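Local coordinates for putative immunoglobulin-blocking virulence protein (Mycoplasma mycoides subsp. capri, PDB 7ADK) that is a putative virulence protein that probably binds host immunoglobulin and blocks its action, at residues Tyr351-Tyr356 and Asp473-Glu478. Residues are numbered along the deposited sequence; the frame is centred on the assembly and turned at random.
Sequences YRVFDY and DIQQLE
V353 and Q476 form the centre of this small contact, their CA atoms 7.0 Å apart and both CB atoms pointing toward the other segment. The packing is van der Waals in kind: V353 CG1 rests against Q476 CB at 3.6 Å and lies equally near the amide oxygen OE1 of the same glutamine. The second branch, V353 CG2, stands anti to the backbone N and faces the side chain of Q475, whose OE1 it approaches to 4.0 Å; the Q475 chain crosses the valine at about a right angle.

A second van der Waals contact brings Q476 NE2 to the edge of the F354 ring, 3.9 Å from CE2 and close to the ring plane. Q476 reaches it with CG anti to the backbone N (chi1 160°) and the chain extended beyond. Ring and amide planes stand 74° apart, so the two flat groups do not stack.

No hydrogen bond joins the segments. Q476 NE2 is instead hydrogen-bonded to S448 OG, on the neighbouring strand 448-454. W375 meets the F354 ring edge-to-face, and V353 also touches L413. The contact is largely buried, setting the loop between helices 339-351 and 364-369 against strand 473-481 where it is interrupted at Q475; this strand runs parallel to strands 448-454 and 502-506 in the mixed sheet.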
ATOM      1  N   TYR A 351     -24.945  10.173  29.535  1.00 68.27           N
ATOM      2  CA  TYR A 351     -25.307   9.755  28.171  1.00 68.27           C
ATOM      3  C   TYR A 351     -25.017   8.282  27.939  1.00 68.27           C
ATOM      4  O   TYR A 351     -25.833   7.592  27.337  1.00 68.27           O
ATOM      5  CB  TYR A 351     -24.658  10.606  27.077  1.00 68.27           C
ATOM      6  CG  TYR A 351     -25.350  11.929  26.836  1.00 68.27           C
ATOM      7  CD1 TYR A 351     -26.687  11.962  26.404  1.00 68.27           C
ATOM      8  CD2 TYR A 351     -24.655  13.130  27.003  1.00 68.27           C
ATOM      9  CE1 TYR A 351     -27.339  13.185  26.195  1.00 68.27           C
ATOM     10  CE2 TYR A 351     -25.300  14.357  26.816  1.00 68.27           C
ATOM     11  CZ  TYR A 351     -26.647  14.383  26.431  1.00 68.27           C
ATOM     12  OH  TYR A 351     -27.273  15.572  26.295  1.00 68.27           O
ATOM     13  N   ARG A 352     -23.902   7.762  28.443  1.00 65.80           N
ATOM     14  CA  ARG A 352     -23.555   6.345  28.282  1.00 65.80           C
ATOM     15  C   ARG A 352     -24.539   5.435  29.012  1.00 65.80           C
ATOM     16  O   ARG A 352     -24.875   5.676  30.167  1.00 65.80           O
ATOM     17  CB  ARG A 352     -22.119   6.085  28.739  1.00 65.80           C
ATOM     18  CG  ARG A 352     -21.159   6.919  27.909  1.00 65.80           C
ATOM     19  CD  ARG A 352     -19.702   6.619  28.208  1.00 65.80           C
ATOM     20  NE  ARG A 352     -19.241   5.410  27.529  1.00 65.80           N
ATOM     21  CZ  ARG A 352     -18.070   5.254  26.952  1.00 65.80           C
ATOM     22  NH1 ARG A 352     -17.068   6.060  27.137  1.00 65.80           N
ATOM     23  NH2 ARG A 352     -17.902   4.275  26.135  1.00 65.80           N
ATOM     24  N   VAL A 353     -24.953   4.346  28.376  1.00 67.58           N
ATOM     25  CA  VAL A 353     -25.397   3.150  29.097  1.00 67.58           C
ATOM     26  C   VAL A 353     -24.142   2.390  29.532  1.00 67.58           C
ATOM     27  O   VAL A 353     -23.118   2.470  28.856  1.00 67.58           O
ATOM     28  CB  VAL A 353     -26.399   2.335  28.266  1.00 67.58           C
ATOM     29  CG1 VAL A 353     -25.789   1.605  27.092  1.00 67.58           C
ATOM     30  CG2 VAL A 353     -27.125   1.316  29.129  1.00 67.58           C
ATOM     31  N   PHE A 354     -24.169   1.739  30.694  1.00 69.59           N
ATOM     32  CA  PHE A 354     -22.947   1.355  31.415  1.00 69.59           C
ATOM     33  C   PHE A 354     -22.085   2.581  31.786  1.00 69.59           C
ATOM     34  O   PHE A 354     -20.895   2.667  31.506  1.00 69.59           O
ATOM     35  CB  PHE A 354     -22.190   0.216  30.717  1.00 69.59           C
ATOM     36  CG  PHE A 354     -23.059  -0.938  30.274  1.00 69.59           C
ATOM     37  CD1 PHE A 354     -23.894  -1.594  31.195  1.00 69.59           C
ATOM     38  CD2 PHE A 354     -23.026  -1.374  28.939  1.00 69.59           C
ATOM     39  CE1 PHE A 354     -24.672  -2.690  30.799  1.00 69.59           C
ATOM     40  CE2 PHE A 354     -23.802  -2.473  28.538  1.00 69.59           C
ATOM     41  CZ  PHE A 354     -24.616  -3.137  29.471  1.00 69.59           C
ATOM     42  N   ASP A 355     -22.728   3.567  32.411  1.00 72.84           N
ATOM     43  CA  ASP A 355     -22.161   4.839  32.866  1.00 72.84           C
ATOM     44  C   ASP A 355     -21.063   4.696  33.934  1.00 72.84           C
ATOM     45  O   ASP A 355     -20.990   3.690  34.644  1.00 72.84           O
ATOM     46  CB  ASP A 355     -23.287   5.702  33.448  1.00 72.84           C
ATOM     47  CG  ASP A 355     -23.948   5.067  34.673  1.00 72.84           C
ATOM     48  OD1 ASP A 355     -24.622   4.028  34.531  1.00 72.84           O
ATOM     49  OD2 ASP A 355     -23.809   5.606  35.785  1.00 72.84           O
ATOM     50  N   TYR A 356     -20.223   5.726  34.076  1.00 69.93           N
ATOM     51  CA  TYR A 356     -19.181   5.830  35.099  1.00 69.93           C
ATOM     52  C   TYR A 356     -18.910   7.288  35.503  1.00 69.93           C
ATOM     53  O   TYR A 356     -19.157   8.206  34.733  1.00 69.93           O
ATOM     54  CB  TYR A 356     -17.918   5.087  34.647  1.00 69.93           C
ATOM     55  CG  TYR A 356     -17.280   5.500  33.335  1.00 69.93           C
ATOM     56  CD1 TYR A 356     -16.310   6.512  33.310  1.00 69.93           C
ATOM     57  CD2 TYR A 356     -17.601   4.817  32.149  1.00 69.93           C
ATOM     58  CE1 TYR A 356     -15.649   6.829  32.117  1.00 69.93           C
ATOM     59  CE2 TYR A 356     -16.936   5.123  30.953  1.00 69.93           C
ATOM     60  CZ  TYR A 356     -15.947   6.123  30.936  1.00 69.93           C
ATOM     61  OH  TYR A 356     -15.265   6.392  29.801  1.00 69.93           O
ATOM     62  N   ASP A 473     -36.326  -0.452  19.301  1.00 80.06           N
ATOM     63  CA  ASP A 473     -35.925   0.237  20.520  1.00 80.06           C
ATOM     64  C   ASP A 473     -34.758  -0.505  21.198  1.00 80.06           C
ATOM     65  O   ASP A 473     -34.924  -1.586  21.749  1.00 80.06           O
ATOM     66  CB  ASP A 473     -37.146   0.374  21.440  1.00 80.06           C
ATOM     67  CG  ASP A 473     -38.122  -0.814  21.514  1.00 80.06           C
ATOM     68  OD1 ASP A 473     -39.229  -0.622  22.009  1.00 80.06           O
ATOM     69  OD2 ASP A 473     -37.834  -1.947  21.086  1.00 80.06           O
ATOM     70  N   ILE A 474     -33.555   0.055  21.143  1.00 76.35           N
ATOM     71  CA  ILE A 474     -32.287  -0.580  21.546  1.00 76.35           C
ATOM     72  C   ILE A 474     -31.531   0.306  22.538  1.00 76.35           C
ATOM     73  O   ILE A 474     -31.331   1.484  22.281  1.00 76.35           O
ATOM     74  CB  ILE A 474     -31.386  -0.852  20.321  1.00 76.35           C
ATOM     75  CG1 ILE A 474     -32.099  -1.673  19.241  1.00 76.35           C
ATOM     76  CG2 ILE A 474     -30.080  -1.519  20.731  1.00 76.35           C
ATOM     77  CD1 ILE A 474     -31.264  -1.886  17.987  1.00 76.35           C
ATOM     78  N   GLN A 475     -31.028  -0.260  23.631  1.00 73.93           N
ATOM     79  CA  GLN A 475     -30.182   0.464  24.582  1.00 73.93           C
ATOM     80  C   GLN A 475     -28.826   0.864  23.963  1.00 73.93           C
ATOM     81  O   GLN A 475     -28.546   2.050  23.821  1.00 73.93           O
ATOM     82  CB  GLN A 475     -30.023  -0.351  25.869  1.00 73.93           C
ATOM     83  CG  GLN A 475     -31.228  -0.332  26.810  1.00 73.93           C
ATOM     84  CD  GLN A 475     -31.412   0.963  27.591  1.00 73.93           C
ATOM     85  OE1 GLN A 475     -30.686   1.935  27.461  1.00 73.93           O
ATOM     86  NE2 GLN A 475     -32.378   1.000  28.469  1.00 73.93           N
ATOM     87  N   GLN A 476     -28.015  -0.108  23.534  1.00 66.37           N
ATOM     88  CA  GLN A 476     -26.695   0.090  22.929  1.00 66.37           C
ATOM     89  C   GLN A 476     -26.500  -0.746  21.664  1.00 66.37           C
ATOM     90  O   GLN A 476     -26.936  -1.893  21.588  1.00 66.37           O
ATOM     91  CB  GLN A 476     -25.624  -0.190  23.989  1.00 66.37           C
ATOM     92  CG  GLN A 476     -24.219  -0.505  23.493  1.00 66.37           C
ATOM     93  CD  GLN A 476     -23.180  -0.438  24.605  1.00 66.37           C
ATOM     94  OE1 GLN A 476     -22.908   0.589  25.192  1.00 66.37           O
ATOM     95  NE2 GLN A 476     -22.571  -1.530  24.963  1.00 66.37           N
ATOM     96  N   LEU A 477     -25.793  -0.180  20.685  1.00 62.57           N
ATOM     97  CA  LEU A 477     -25.274  -0.884  19.521  1.00 62.57           C
ATOM     98  C   LEU A 477     -23.798  -0.535  19.343  1.00 62.57           C
ATOM     99  O   LEU A 477     -23.486   0.624  19.096  1.00 62.57           O
ATOM    100  CB  LEU A 477     -26.131  -0.502  18.301  1.00 62.57           C
ATOM    101  CG  LEU A 477     -25.762  -1.237  17.008  1.00 62.57           C
ATOM    102  CD1 LEU A 477     -26.064  -2.727  17.088  1.00 62.57           C
ATOM    103  CD2 LEU A 477     -26.541  -0.655  15.850  1.00 62.57           C
ATOM    104  N   GLU A 478     -22.898  -1.510  19.446  1.00 59.00           N
ATOM    105  CA  GLU A 478     -21.486  -1.349  19.091  1.00 59.00           C
ATOM    106  C   GLU A 478     -21.233  -2.055  17.758  1.00 59.00           C
ATOM    107  O   GLU A 478     -21.427  -3.265  17.639  1.00 59.00           O
ATOM    108  CB  GLU A 478     -20.540  -1.899  20.177  1.00 59.00           C
ATOM    109  CG  GLU A 478     -20.603  -1.177  21.529  1.00 59.00           C
ATOM    110  CD  GLU A 478     -19.683  -1.746  22.629  1.00 59.00           C
ATOM    111  OE1 GLU A 478     -18.864  -2.643  22.357  1.00 59.00           O
ATOM    112  OE2 GLU A 478     -19.748  -1.294  23.791  1.00 59.00           O
TER